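Local coordinates for PFC0360w protein (Plasmodium falciparum, PDB 3NI8) that probably binds the chaperone Hsp90 and stimulates its ATPase activity, like other AHA1-type co-chaperones, at residues Met19-Ile23 against Lys115-Ile121; Glu25-Val29 against Gly153-Lys157; Thr43-Arg49 against Asn147-Leu152; Gly68-Glu73 against Glu85-Arg90. One frame throughout, in Å; residues are numbered along the deposited sequence.

Interaction 1. Residues Met19-Ile23 against Lys115-Ile121; sequences MSFEI and KLTHNNI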
loop_
_atom_site.group_PDB
_atom_site.type_symbol
_atom_site.label_atom_id
_atom_site.label_comp_id
_atom_site.label_asym_id
_atom_site.label_seq_id
_atom_site.Cartn_x
_atom_site.Cartn_y
_atom_site.Cartn_z
ATOM N N MET A 19 -13.018 -0.165 11.227
ATOM C CA MET A 19 -11.948 0.806 10.954
ATOM C C MET A 19 -10.624 0.127 10.568
ATOM O O MET A 19 -9.677 0.777 10.148
ATOM C CB MET A 19 -11.771 1.804 12.113
ATOM C CG MET A 19 -12.969 2.735 12.368
ATOM S SD MET A 19 -12.630 3.927 13.721
ATOM C CE MET A 19 -13.988 5.106 13.584
ATOM N N SER A 20 -10.561 -1.183 10.695
ATOM C CA SER A 20 -9.407 -1.895 10.202
ATOM C C SER A 20 -9.755 -3.068 9.293
ATOM O O SER A 20 -10.878 -3.593 9.328
ATOM C CB SER A 20 -8.580 -2.398 11.380
ATOM O OG SER A 20 -9.438 -3.047 12.279
ATOM N N PHE A 21 -8.777 -3.466 8.478
ATOM C CA PHE A 21 -8.797 -4.767 7.817
ATOM C C PHE A 21 -7.390 -5.293 7.571
ATOM O O PHE A 21 -6.413 -4.533 7.503
ATOM C CB PHE A 21 -9.607 -4.751 6.512
ATOM C CG PHE A 21 -9.009 -3.884 5.437
ATOM C CD1 PHE A 21 -7.979 -4.357 4.637
ATOM C CD2 PHE A 21 -9.480 -2.596 5.225
ATOM C CE1 PHE A 21 -7.430 -3.577 3.674
ATOM C CE2 PHE A 21 -8.930 -1.813 4.247
ATOM C CZ PHE A 21 -7.905 -2.297 3.473
ATOM N N GLU A 22 -7.312 -6.609 7.413
ATOM C CA GLU A 22 -6.058 -7.295 7.151
ATOM C C GLU A 22 -6.162 -8.114 5.848
ATOM O O GLU A 22 -7.140 -8.857 5.628
ATOM C CB GLU A 22 -5.725 -8.193 8.342
ATOM C CG GLU A 22 -4.280 -8.647 8.427
ATOM C CD GLU A 22 -4.062 -9.714 9.513
ATOM O OE1 GLU A 22 -4.735 -10.787 9.473
ATOM O OE2 GLU A 22 -3.213 -9.474 10.413
ATOM N N ILE A 23 -5.162 -7.967 4.984
ATOM C CA ILE A 23 -5.046 -8.815 3.792
ATOM C C ILE A 23 -3.746 -9.611 3.847
ATOM O O ILE A 23 -2.663 -9.045 4.035
ATOM C CB ILE A 23 -5.074 -8.007 2.467
ATOM C CG1 ILE A 23 -6.331 -7.147 2.378
ATOM C CG2 ILE A 23 -4.977 -8.949 1.262
ATOM C CD1 ILE A 23 -6.178 -5.914 1.462
ATOM N N LYS A 115 1.684 -9.513 4.318
ATOM C CA LYS A 115 0.620 -9.223 5.261
ATOM C C LYS A 115 0.418 -7.715 5.329
ATOM O O LYS A 115 1.255 -6.980 5.881
ATOM C CB LYS A 115 0.947 -9.836 6.638
ATOM C CG LYS A 115 0.000 -9.455 7.757
ATOM C CD LYS A 115 0.245 -10.327 9.011
ATOM C CE LYS A 115 0.073 -9.508 10.309
ATOM N NZ LYS A 115 0.125 -10.333 11.562
ATOM N N LEU A 116 -0.681 -7.250 4.740
ATOM C CA LEU A 116 -1.029 -5.844 4.815
ATOM C C LEU A 116 -2.121 -5.547 5.875
ATOM O O LEU A 116 -3.219 -6.126 5.837
ATOM C CB LEU A 116 -1.422 -5.308 3.431
ATOM C CG LEU A 116 -1.577 -3.781 3.307
ATOM C CD1 LEU A 116 -1.356 -3.367 1.880
ATOM C CD2 LEU A 116 -2.941 -3.264 3.793
ATOM N N THR A 117 -1.797 -4.637 6.805
ATOM C CA THR A 117 -2.750 -4.160 7.815
ATOM C C THR A 117 -3.102 -2.687 7.607
ATOM O O THR A 117 -2.224 -1.820 7.592
ATOM C CB THR A 117 -2.236 -4.335 9.285
ATOM O OG1 THR A 117 -1.618 -5.609 9.439
ATOM C CG2 THR A 117 -3.383 -4.242 10.260
ATOM N N HIS A 118 -4.396 -2.411 7.481
ATOM C CA HIS A 118 -4.866 -1.047 7.288
ATOM C C HIS A 118 -5.758 -0.690 8.488
ATOM O O HIS A 118 -6.851 -1.250 8.631
ATOM C CB HIS A 118 -5.626 -0.961 5.954
ATOM C CG HIS A 118 -5.660 0.405 5.344
ATOM N ND1 HIS A 118 -5.751 0.600 3.983
ATOM C CD2 HIS A 118 -5.605 1.643 5.900
ATOM C CE1 HIS A 118 -5.754 1.899 3.726
ATOM N NE2 HIS A 118 -5.659 2.552 4.871
ATOM N N ASN A 119 -5.258 0.200 9.358
ATOM C CA ASN A 119 -5.942 0.626 10.605
ATOM C C ASN A 119 -6.380 2.075 10.507
ATOM O O ASN A 119 -5.902 2.815 9.649
ATOM C CB ASN A 119 -5.005 0.571 11.832
ATOM C CG ASN A 119 -4.498 -0.822 12.149
ATOM O OD1 ASN A 119 -3.286 -1.039 12.192
ATOM N ND2 ASN A 119 -5.404 -1.768 12.377
ATOM N N ASN A 120 -7.238 2.489 11.438
ATOM C CA ASN A 120 -7.532 3.906 11.672
ATOM C C ASN A 120 -8.112 4.555 10.443
ATOM O O ASN A 120 -7.778 5.705 10.124
ATOM C CB ASN A 120 -6.275 4.687 12.113
ATOM C CG ASN A 120 -5.802 4.327 13.530
ATOM O OD1 ASN A 120 -6.429 3.541 14.237
ATOM N ND2 ASN A 120 -4.680 4.915 13.937
ATOM N N ILE A 121 -8.961 3.794 9.750
ATOM C CA ILE A 121 -9.720 4.266 8.598
ATOM C C ILE A 121 -10.950 5.040 9.096
ATOM O O ILE A 121 -11.774 4.487 9.831
ATOM C CB ILE A 121 -10.174 3.052 7.692
ATOM C CG1 ILE A 121 -8.960 2.281 7.150
ATOM C CG2 ILE A 121 -11.056 3.515 6.545
ATOM C CD1 ILE A 121 -9.255 0.850 6.740
#

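Interaction 2. Residues Glu25-Val29 against Gly153-Lys157; sequences EEYYV and GYPKK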
loop_
_atom_site.group_PDB
_atom_site.type_symbol
_atom_site.label_atom_id
_atom_site.label_comp_id
_atom_site.label_asym_id
_atom_site.label_seq_id
_atom_site.Cartn_x
_atom_site.Cartn_y
_atom_site.Cartn_z
ATOM N N GLU A 25 -1.415 -12.515 1.735
ATOM C CA GLU A 25 -1.140 -13.157 0.431
ATOM C C GLU A 25 0.308 -13.667 0.352
ATOM O O GLU A 25 1.216 -13.042 0.903
ATOM C CB GLU A 25 -1.369 -12.176 -0.726
ATOM C CG GLU A 25 -2.785 -11.650 -0.893
ATOM C CD GLU A 25 -3.767 -12.733 -1.277
ATOM O OE1 GLU A 25 -3.310 -13.828 -1.673
ATOM O OE2 GLU A 25 -4.993 -12.496 -1.173
ATOM N N GLU A 26 0.533 -14.777 -0.353
ATOM C CA GLU A 26 1.885 -15.317 -0.510
ATOM C C GLU A 26 2.326 -15.294 -1.968
ATOM O O GLU A 26 1.546 -15.602 -2.885
ATOM C CB GLU A 26 1.999 -16.735 0.082
ATOM C CG GLU A 26 1.743 -16.803 1.592
ATOM C CD GLU A 26 1.644 -18.218 2.128
ATOM O OE1 GLU A 26 2.497 -19.062 1.765
ATOM O OE2 GLU A 26 0.719 -18.488 2.926
ATOM N N TYR A 27 3.581 -14.926 -2.174
ATOM C CA TYR A 27 4.126 -14.813 -3.519
ATOM C C TYR A 27 5.396 -15.636 -3.636
ATOM O O TYR A 27 6.171 -15.718 -2.677
ATOM C CB TYR A 27 4.409 -13.346 -3.862
ATOM C CG TYR A 27 3.149 -12.498 -3.982
ATOM C CD1 TYR A 27 2.569 -12.270 -5.215
ATOM C CD2 TYR A 27 2.539 -11.935 -2.852
ATOM C CE1 TYR A 27 1.417 -11.509 -5.333
ATOM C CE2 TYR A 27 1.389 -11.178 -2.961
ATOM C CZ TYR A 27 0.832 -10.965 -4.204
ATOM O OH TYR A 27 -0.307 -10.200 -4.348
ATOM N N TYR A 28 5.605 -16.234 -4.806
ATOM C CA TYR A 28 6.775 -17.068 -5.054
ATOM C C TYR A 28 7.940 -16.230 -5.537
ATOM O O TYR A 28 8.528 -16.471 -6.587
ATOM C CB TYR A 28 6.431 -18.198 -6.017
ATOM C CG TYR A 28 5.411 -19.150 -5.428
ATOM C CD1 TYR A 28 5.750 -19.984 -4.342
ATOM C CD2 TYR A 28 4.110 -19.203 -5.921
ATOM C CE1 TYR A 28 4.824 -20.865 -3.789
ATOM C CE2 TYR A 28 3.167 -20.074 -5.371
ATOM C CZ TYR A 28 3.536 -20.907 -4.307
ATOM O OH TYR A 28 2.621 -21.783 -3.753
ATOM N N VAL A 29 8.301 -15.269 -4.705
ATOM C CA VAL A 29 9.268 -14.266 -5.042
ATOM C C VAL A 29 9.822 -13.824 -3.671
ATOM O O VAL A 29 9.114 -13.926 -2.667
ATOM C CB VAL A 29 8.544 -13.133 -5.857
ATOM C CG1 VAL A 29 8.303 -11.874 -5.013
ATOM C CG2 VAL A 29 9.285 -12.833 -7.119
ATOM N N GLY A 153 4.072 -9.810 -12.822
ATOM C CA GLY A 153 4.355 -11.204 -13.090
ATOM C C GLY A 153 4.880 -11.974 -11.889
ATOM O O GLY A 153 5.625 -12.953 -12.034
ATOM N N TYR A 154 4.493 -11.555 -10.688
ATOM C CA TYR A 154 4.853 -12.332 -9.513
ATOM C C TYR A 154 3.739 -13.315 -9.229
ATOM O O TYR A 154 2.607 -12.918 -8.973
ATOM C CB TYR A 154 5.123 -11.454 -8.305
ATOM C CG TYR A 154 6.126 -10.341 -8.530
ATOM C CD1 TYR A 154 7.085 -10.410 -9.544
ATOM C CD2 TYR A 154 6.123 -9.224 -7.706
ATOM C CE1 TYR A 154 8.006 -9.358 -9.740
ATOM C CE2 TYR A 154 7.032 -8.187 -7.885
ATOM C CZ TYR A 154 7.967 -8.253 -8.901
ATOM O OH TYR A 154 8.854 -7.213 -9.044
ATOM N N PRO A 155 4.054 -14.611 -9.288
ATOM C CA PRO A 155 3.021 -15.616 -9.057
ATOM C C PRO A 155 2.623 -15.687 -7.574
ATOM O O PRO A 155 3.469 -15.542 -6.680
ATOM C CB PRO A 155 3.682 -16.926 -9.513
ATOM C CG PRO A 155 5.130 -16.564 -9.939
ATOM C CD PRO A 155 5.403 -15.205 -9.388
ATOM N N LYS A 156 1.334 -15.908 -7.347
ATOM C CA LYS A 156 0.760 -15.952 -6.019
ATOM C C LYS A 156 -0.096 -17.213 -5.797
ATOM O O LYS A 156 -0.786 -17.682 -6.723
ATOM C CB LYS A 156 -0.041 -14.658 -5.748
ATOM C CG LYS A 156 -1.526 -14.725 -6.000
ATOM C CD LYS A 156 -2.302 -14.076 -4.851
ATOM C CE LYS A 156 -3.763 -14.526 -4.825
ATOM N NZ LYS A 156 -4.682 -13.611 -5.552
ATOM N N LYS A 157 -0.036 -17.757 -4.578
ATOM C CA LYS A 157 -0.920 -18.858 -4.166
ATOM C C LYS A 157 -2.385 -18.585 -4.464
ATOM O O LYS A 157 -3.112 -19.500 -4.867
ATOM C CB LYS A 157 -0.779 -19.132 -2.676
ATOM C CG LYS A 157 0.148 -20.282 -2.329
ATOM C CD LYS A 157 0.052 -20.605 -0.849
ATOM C CE LYS A 157 0.417 -22.046 -0.570
ATOM N NZ LYS A 157 -0.346 -22.548 0.600
#

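Interaction 3. Residues Thr43-Arg49 against Asn147-Leu152; sequences TLTRLSR and NIEVIL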
loop_
_atom_site.group_PDB
_atom_site.type_symbol
_atom_site.label_atom_id
_atom_site.label_comp_id
_atom_site.label_asym_id
_atom_site.label_seq_id
_atom_site.Cartn_x
_atom_site.Cartn_y
_atom_site.Cartn_z
ATOM N N THR A 43 8.060 1.387 -10.080
ATOM C CA THR A 43 7.208 0.208 -9.927
ATOM C C THR A 43 5.792 0.629 -9.536
ATOM O O THR A 43 4.802 0.137 -10.120
ATOM C CB THR A 43 7.804 -0.829 -8.962
ATOM O OG1 THR A 43 9.111 -1.167 -9.418
ATOM C CG2 THR A 43 6.987 -2.101 -8.979
ATOM N N LEU A 44 5.691 1.554 -8.576
ATOM C CA LEU A 44 4.382 2.073 -8.163
ATOM C C LEU A 44 3.554 2.628 -9.333
ATOM O O LEU A 44 2.351 2.360 -9.430
ATOM C CB LEU A 44 4.526 3.118 -7.051
ATOM C CG LEU A 44 4.880 2.570 -5.661
ATOM C CD1 LEU A 44 5.461 3.690 -4.829
ATOM C CD2 LEU A 44 3.691 1.904 -4.969
ATOM N N THR A 45 4.213 3.395 -10.204
ATOM C CA THR A 45 3.601 3.926 -11.421
ATOM C C THR A 45 3.076 2.795 -12.333
ATOM O O THR A 45 1.969 2.899 -12.839
ATOM C CB THR A 45 4.581 4.838 -12.178
ATOM O OG1 THR A 45 4.919 5.962 -11.354
ATOM C CG2 THR A 45 3.971 5.355 -13.497
ATOM N N ARG A 46 3.853 1.717 -12.510
ATOM C CA ARG A 46 3.399 0.567 -13.281
ATOM C C ARG A 46 2.213 -0.075 -12.599
ATOM O O ARG A 46 1.307 -0.547 -13.261
ATOM C CB ARG A 46 4.479 -0.510 -13.399
ATOM C CG ARG A 46 5.711 -0.200 -14.212
ATOM C CD ARG A 46 6.594 -1.459 -14.255
ATOM N NE ARG A 46 6.036 -2.524 -15.116
ATOM C CZ ARG A 46 6.459 -3.798 -15.144
ATOM N NH1 ARG A 46 7.438 -4.216 -14.352
ATOM N NH2 ARG A 46 5.891 -4.670 -15.973
ATOM N N LEU A 47 2.225 -0.142 -11.271
ATOM C CA LEU A 47 1.100 -0.712 -10.529
ATOM C C LEU A 47 -0.139 0.183 -10.592
ATOM O O LEU A 47 -1.258 -0.274 -10.329
ATOM C CB LEU A 47 1.493 -0.977 -9.068
ATOM C CG LEU A 47 2.460 -2.130 -8.772
ATOM C CD1 LEU A 47 2.942 -2.068 -7.333
ATOM C CD2 LEU A 47 1.801 -3.443 -9.043
ATOM N N SER A 48 0.092 1.455 -10.929
ATOM C CA SER A 48 -0.949 2.482 -11.097
ATOM C C SER A 48 -1.321 2.641 -12.568
ATOM O O SER A 48 -1.882 3.663 -12.983
ATOM C CB SER A 48 -0.441 3.828 -10.586
ATOM O OG SER A 48 -0.105 3.780 -9.204
ATOM N N ARG A 49 -0.979 1.631 -13.365
ATOM C CA ARG A 49 -1.242 1.655 -14.801
ATOM C C ARG A 49 -0.884 2.976 -15.453
ATOM O O ARG A 49 -1.675 3.502 -16.255
ATOM C CB ARG A 49 -2.712 1.321 -15.077
ATOM C CG ARG A 49 -3.055 -0.161 -14.846
ATOM C CD ARG A 49 -2.055 -1.039 -15.574
ATOM N NE ARG A 49 -2.157 -0.974 -17.037
ATOM C CZ ARG A 49 -1.125 -1.132 -17.868
ATOM N NH1 ARG A 49 -1.295 -1.083 -19.186
ATOM N NH2 ARG A 49 0.091 -1.329 -17.370
ATOM N N ASN A 147 -2.274 -6.122 -9.484
ATOM C CA ASN A 147 -1.279 -5.817 -10.500
ATOM C C ASN A 147 0.133 -6.321 -10.190
ATOM O O ASN A 147 0.938 -6.513 -11.101
ATOM C CB ASN A 147 -1.278 -4.327 -10.829
ATOM C CG ASN A 147 -2.590 -3.865 -11.417
ATOM O OD1 ASN A 147 -3.347 -4.646 -12.025
ATOM N ND2 ASN A 147 -2.882 -2.593 -11.235
ATOM N N ILE A 148 0.424 -6.537 -8.903
ATOM C CA ILE A 148 1.652 -7.213 -8.483
ATOM C C ILE A 148 1.691 -8.602 -9.119
ATOM O O ILE A 148 2.701 -9.031 -9.674
ATOM C CB ILE A 148 1.753 -7.313 -6.934
ATOM C CG1 ILE A 148 2.091 -5.941 -6.346
ATOM C CG2 ILE A 148 2.810 -8.364 -6.510
ATOM C CD1 ILE A 148 1.746 -5.784 -4.899
ATOM N N GLU A 149 0.569 -9.296 -9.068
ATOM C CA GLU A 149 0.488 -10.579 -9.743
ATOM C C GLU A 149 0.527 -10.466 -11.291
ATOM O O GLU A 149 1.392 -11.048 -11.930
ATOM C CB GLU A 149 -0.743 -11.356 -9.273
ATOM C CG GLU A 149 -0.614 -12.847 -9.557
ATOM C CD GLU A 149 -1.935 -13.569 -9.569
ATOM O OE1 GLU A 149 -2.976 -12.952 -9.258
ATOM O OE2 GLU A 149 -1.935 -14.766 -9.905
ATOM N N VAL A 150 -0.391 -9.689 -11.865
ATOM C CA VAL A 150 -0.653 -9.684 -13.319
ATOM C C VAL A 150 0.250 -8.770 -14.169
ATOM O O VAL A 150 0.594 -9.130 -15.299
ATOM C CB VAL A 150 -2.159 -9.363 -13.616
ATOM C CG1 VAL A 150 -2.406 -9.232 -15.112
ATOM C CG2 VAL A 150 -3.053 -10.457 -13.042
ATOM N N ILE A 151 0.600 -7.594 -13.648
ATOM C CA ILE A 151 1.511 -6.666 -14.325
ATOM C C ILE A 151 2.981 -7.020 -14.029
ATOM O O ILE A 151 3.814 -7.132 -14.947
ATOM C CB ILE A 151 1.260 -5.194 -13.866
ATOM C CG1 ILE A 151 -0.234 -4.800 -14.004
ATOM C CG2 ILE A 151 2.256 -4.223 -14.524
ATOM C CD1 ILE A 151 -0.618 -4.147 -15.292
ATOM N N LEU A 152 3.297 -7.180 -12.745
ATOM C CA LEU A 152 4.653 -7.474 -12.345
ATOM C C LEU A 152 5.037 -8.946 -12.549
ATOM O O LEU A 152 6.189 -9.290 -12.435
ATOM C CB LEU A 152 4.895 -7.039 -10.891
ATOM C CG LEU A 152 4.606 -5.599 -10.446
ATOM C CD1 LEU A 152 5.214 -5.405 -9.064
ATOM C CD2 LEU A 152 5.111 -4.519 -11.416
#

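Interaction 4. Residues Gly68-Glu73 against Glu85-Arg90; sequences GSILGE and EKWKFR. With IPA (isopropyl alcohol), chain B.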
loop_
_atom_site.group_PDB
_atom_site.type_symbol
_atom_site.label_atom_id
_atom_site.label_comp_id
_atom_site.label_asym_id
_atom_site.label_seq_id
_atom_site.Cartn_x
_atom_site.Cartn_y
_atom_site.Cartn_z
ATOM N N GLY A 68 -1.780 12.617 -6.613
ATOM C CA GLY A 68 -2.103 13.183 -5.313
ATOM C C GLY A 68 -3.481 12.803 -4.802
ATOM O O GLY A 68 -3.965 13.394 -3.843
ATOM N N SER A 69 -4.109 11.825 -5.451
ATOM C CA SER A 69 -5.396 11.291 -5.019
ATOM C C SER A 69 -5.264 10.425 -3.756
ATOM O O SER A 69 -6.204 10.303 -2.961
ATOM C CB SER A 69 -6.033 10.473 -6.145
ATOM O OG SER A 69 -6.514 11.350 -7.166
ATOM N N ILE A 70 -4.109 9.791 -3.630
ATOM C CA ILE A 70 -3.708 9.060 -2.452
ATOM C C ILE A 70 -2.386 9.713 -2.009
ATOM O O ILE A 70 -1.458 9.852 -2.811
ATOM C CB ILE A 70 -3.515 7.557 -2.772
ATOM C CG1 ILE A 70 -4.859 6.901 -3.115
ATOM C CG2 ILE A 70 -2.834 6.818 -1.618
ATOM C CD1 ILE A 70 -4.779 5.368 -3.389
ATOM N N LEU A 71 -2.327 10.159 -0.761
ATOM C CA LEU A 71 -1.078 10.675 -0.203
ATOM C C LEU A 71 -0.755 10.085 1.155
ATOM O O LEU A 71 -1.605 9.483 1.817
ATOM C CB LEU A 71 -1.023 12.201 -0.172
ATOM C CG LEU A 71 -2.006 13.069 0.612
ATOM C CD1 LEU A 71 -1.398 14.494 0.804
ATOM C CD2 LEU A 71 -3.331 13.142 -0.125
ATOM N N GLY A 72 0.498 10.222 1.539
ATOM C CA GLY A 72 0.965 9.643 2.752
ATOM C C GLY A 72 2.380 10.065 3.043
ATOM O O GLY A 72 2.891 11.020 2.473
ATOM N N GLU A 73 2.987 9.334 3.960
ATOM C CA GLU A 73 4.274 9.643 4.534
ATOM C C GLU A 73 4.817 8.359 5.170
ATOM O O GLU A 73 4.108 7.655 5.895
ATOM C CB GLU A 73 4.104 10.740 5.572
ATOM C CG GLU A 73 5.294 10.946 6.514
ATOM C CD GLU A 73 5.046 12.051 7.543
ATOM O OE1 GLU A 73 5.803 12.109 8.558
ATOM O OE2 GLU A 73 4.097 12.852 7.336
ATOM N N GLU A 85 3.226 3.480 7.234
ATOM C CA GLU A 85 2.875 4.738 6.555
ATOM C C GLU A 85 1.724 5.428 7.245
ATOM O O GLU A 85 0.843 4.752 7.765
ATOM C CB GLU A 85 2.435 4.454 5.107
ATOM C CG GLU A 85 3.504 3.743 4.280
ATOM C CD GLU A 85 2.995 3.245 2.949
ATOM O OE1 GLU A 85 1.781 3.333 2.655
ATOM O OE2 GLU A 85 3.830 2.737 2.192
ATOM N N LYS A 86 1.745 6.765 7.247
ATOM C CA LYS A 86 0.497 7.559 7.249
ATOM C C LYS A 86 -0.024 7.526 5.804
ATOM O O LYS A 86 0.764 7.547 4.862
ATOM C CB LYS A 86 0.741 9.011 7.657
ATOM C CG LYS A 86 1.532 9.214 8.958
ATOM C CD LYS A 86 0.878 10.278 9.862
ATOM C CE LYS A 86 1.010 11.689 9.295
ATOM N NZ LYS A 86 2.456 12.049 9.240
ATOM N N TRP A 87 -1.334 7.493 5.627
ATOM C CA TRP A 87 -1.945 7.173 4.338
ATOM C C TRP A 87 -3.373 7.700 4.313
ATOM O O TRP A 87 -4.184 7.357 5.181
ATOM C CB TRP A 87 -1.968 5.646 4.187
ATOM C CG TRP A 87 -2.306 5.069 2.812
ATOM C CD1 TRP A 87 -1.418 4.514 1.916
ATOM C CD2 TRP A 87 -3.610 4.937 2.212
ATOM N NE1 TRP A 87 -2.088 4.053 0.801
ATOM C CE2 TRP A 87 -3.429 4.293 0.952
ATOM C CE3 TRP A 87 -4.907 5.293 2.608
ATOM C CZ2 TRP A 87 -4.506 4.007 0.083
ATOM C CZ3 TRP A 87 -5.979 5.010 1.753
ATOM C CH2 TRP A 87 -5.769 4.365 0.498
ATOM N N LYS A 88 -3.689 8.516 3.314
ATOM C CA LYS A 88 -5.068 8.983 3.118
ATOM C C LYS A 88 -5.408 9.122 1.631
ATOM O O LYS A 88 -4.507 9.219 0.800
ATOM C CB LYS A 88 -5.320 10.312 3.859
ATOM C CG LYS A 88 -4.553 11.502 3.263
ATOM C CD LYS A 88 -4.590 12.768 4.128
ATOM C CE LYS A 88 -5.965 13.404 4.145
ATOM N NZ LYS A 88 -6.200 14.012 5.483
ATOM N N PHE A 89 -6.701 9.078 1.311
ATOM C CA PHE A 89 -7.218 9.638 0.066
ATOM C C PHE A 89 -7.344 11.139 0.318
ATOM O O PHE A 89 -7.643 11.557 1.445
ATOM C CB PHE A 89 -8.597 9.088 -0.256
ATOM C CG PHE A 89 -8.606 7.685 -0.797
ATOM C CD1 PHE A 89 -8.323 7.435 -2.144
ATOM C CD2 PHE A 89 -8.972 6.621 0.019
ATOM C CE1 PHE A 89 -8.355 6.137 -2.654
ATOM C CE2 PHE A 89 -9.012 5.305 -0.478
ATOM C CZ PHE A 89 -8.700 5.059 -1.805
ATOM N N ARG A 90 -7.120 11.961 -0.706
ATOM C CA ARG A 90 -7.130 13.400 -0.480
ATOM C C ARG A 90 -8.497 13.957 -0.112
ATOM O O ARG A 90 -8.598 15.086 0.328
ATOM C CB ARG A 90 -6.499 14.170 -1.641
ATOM C CG ARG A 90 -7.312 14.272 -2.888
ATOM C CD ARG A 90 -6.481 15.009 -3.930
ATOM N NE ARG A 90 -7.266 15.363 -5.108
ATOM C CZ ARG A 90 -7.334 16.589 -5.623
ATOM N NH1 ARG A 90 -6.634 17.590 -5.079
ATOM N NH2 ARG A 90 -8.091 16.811 -6.695
HETATM C C1 IPA B . 3.552 3.883 -1.432
HETATM C C2 IPA B . 2.771 2.868 -0.589
HETATM C C3 IPA B . 1.485 2.334 -1.223
HETATM O O2 IPA B . 3.622 1.818 -0.208
#

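Interaction 1. Residues Met19-Ile23 against Lys115-Ile121
The ring of Phe21 lies against the side chain of His118, and this pair illustrates how an antiparallel sheet divides a strand pair into a packed face and a wet one. His118 CB sits over one face of the phenyl ring, 3.9 Å from the Phe21 ring centroid, in a CH-pi contact. The two ring planes meet obliquely, at 52°, and the side chains run alongside each other. With CG wedged between its backbone N and carbonyl carbon (chi1 66°), Phe21 also brings CE2 to 3.7 Å from Ile121 CD1. Helix 132-150 covers this face. His118 ND1 is bonded to Trp140 of that helix and NE2 to Ser98 of strand 98-106, two bonds that would fix the imidazole's rotation. The other face, carrying Glu22 and Thr117, is looser. Here Glu22 OE2 makes only a long salt bridge to Lys115 NZ, at 3.6 Å. Between the faces runs the backbone ladder: Phe21 and His118 exchange two bonds, the one from His118 N to Phe21 O being 2.9 Å long and almost straight, and Ile23 and Leu116 exchange two more. Beyond the strand, Ile121 N reaches Met19 O at 3.1 Å, on a lone pair. Pairing the first strand with the last in this way, beneath a long C-terminal helix, is typical of the helix-grip fold of the SRPBCC superfamily.

Interaction 2. Residues Glu25-Val29 against Gly153-Lys157
A single backbone bridge between Tyr27 and Lys156 fastens the tail that follows the C-terminal helix to the end of the first strand, an outermost strand of the sheet. Two hydrogen bonds make it: Tyr28 N to Pro155 O at 2.9 Å, and a longer one from Lys157 N to Glu26 O at 3.2 Å. Tyr28 is also the centre of an inverse gamma turn that ends the strand. Tyr27 CG lies anti to the carbonyl carbon (chi1 -67°), which lays the ring obliquely against Lys156 CB, 3.5 Å from Tyr27 CE1, while Tyr154 O comes in at the ring's edge, in its plane. Further along, Val29 CG2 rests over one face of the Tyr154 ring, 4.1 Å from Tyr154 CD1. Glu26 runs beside Lys157, but its OE1 is bonded to His111. Tyr27 and Tyr154 both pack on Leu34 of helix 31-39 and Ile148 of helix 132-150. The contact thus returns the C-terminal tail, beyond the long helix of a helix-grip fold, to the edge strand through one isolated beta bridge.

Interaction 3. Residues Thr43-Arg49 against Asn147-Leu152
Leu152 CD2 sits over one face of the Arg46 guanidinium, 3.7 Å above its plane and displaced toward the rim, while Ile151 O approaches the same group obliquely without a hydrogen bond. The Arg49 guanidinium is met at a slant by Ile151 CD1, which lies 3.4 Å from Arg49 CD; bends at chi2 and chi3 bring that arginine across the isoleucine's end. The third flat group, the Asn147 amide, points its ND2 at Leu47 O, 3.0 Å away. The acceptor lies close to the amide plane, although the donor is tilted from the carbonyl plane of Leu47. That carbonyl belongs to the last turn of helix 41-47, which closes in a Schellman motif with Arg49, at positive phi, as its C-prime residue. Here the C-terminal ends of two helices meet, the short one against the long helix 132-150. Leu47 fills the join: CG, anti to its carbonyl carbon (chi1 -72°), carries CD2 to within 3.7 Å of Ile148 CG1 and 3.8 Å of Leu152 CG. Thr43 CG2 touches Leu152 CD1, and Ala37 of helix 31-39 borders both residues.

Interaction 4. Residues Gly68-Glu73 against Glu85-Arg90
Ile70 lays CG2 over one face of the Trp87 indole, toward its rim, 3.7 Å from Trp87 CE2. Its other branch runs alongside the neighbouring Phe89, where Ile70 CG1 lies 3.6 Å from Phe89 CE1. The isoleucine thus spans two aromatic residues of the facing strand, a diagonal neighbour and a directly paired one. Gly72, paired with Trp87 and lacking a side chain, lets the backbones draw together to 4.1 Å between Gly72 CA and Trp87 CA. On the other face the chemistry is aliphatic and ionic. Leu71 CD2 packs on Arg90 CB, while Glu73, extended and with CG anti to the backbone N (chi1 166°), lies beside Lys86. The lysine coils through three bends to place NZ 2.6 Å from Glu73 OE2, meeting that oxygen from above the carboxylate plane in a salt bridge. Backbone bonds pair Leu71 with Lys88 and Glu73 with Lys86, and Arg90 N reaches Ser69 O beyond them. An isopropyl alcohol, probably from the crystallisation liquor, has both Glu85 OE2 and Phe38 O within hydrogen-bonding range of its O2. Within the sheet this hairpin has strand 62-65 on one flank, with a classic beta bulge where Ser69 and Ile70 face Leu65, and strand 98-106 on the other, while Trp87 and Phe89 press on Cys136 of helix 132-150.

Overall arrangement
Interactions 1 and 4 are ladders of the same antiparallel sheet, each partly buried, with aromatic residues on the face turned to helix 132-150 and a lysine-glutamate pair away from it. They touch where His118 meets Trp87, edge to face. Their salt bridges differ: short in 68-73/85-90, long in 19-23/115-121. Interactions 2 and 3 instead concern the end of helix 132-150. Interaction 3, partly buried, joins it to a second helix through leucine and isoleucine, two arginines packed on them and one hydrogen bond from a side-chain amide; interaction 2, a surface contact, uses the following tail and two backbone bonds. Interactions 1 and 2 share strand 21-27, and Tyr27 against Ile148 connects interactions 2 and 3.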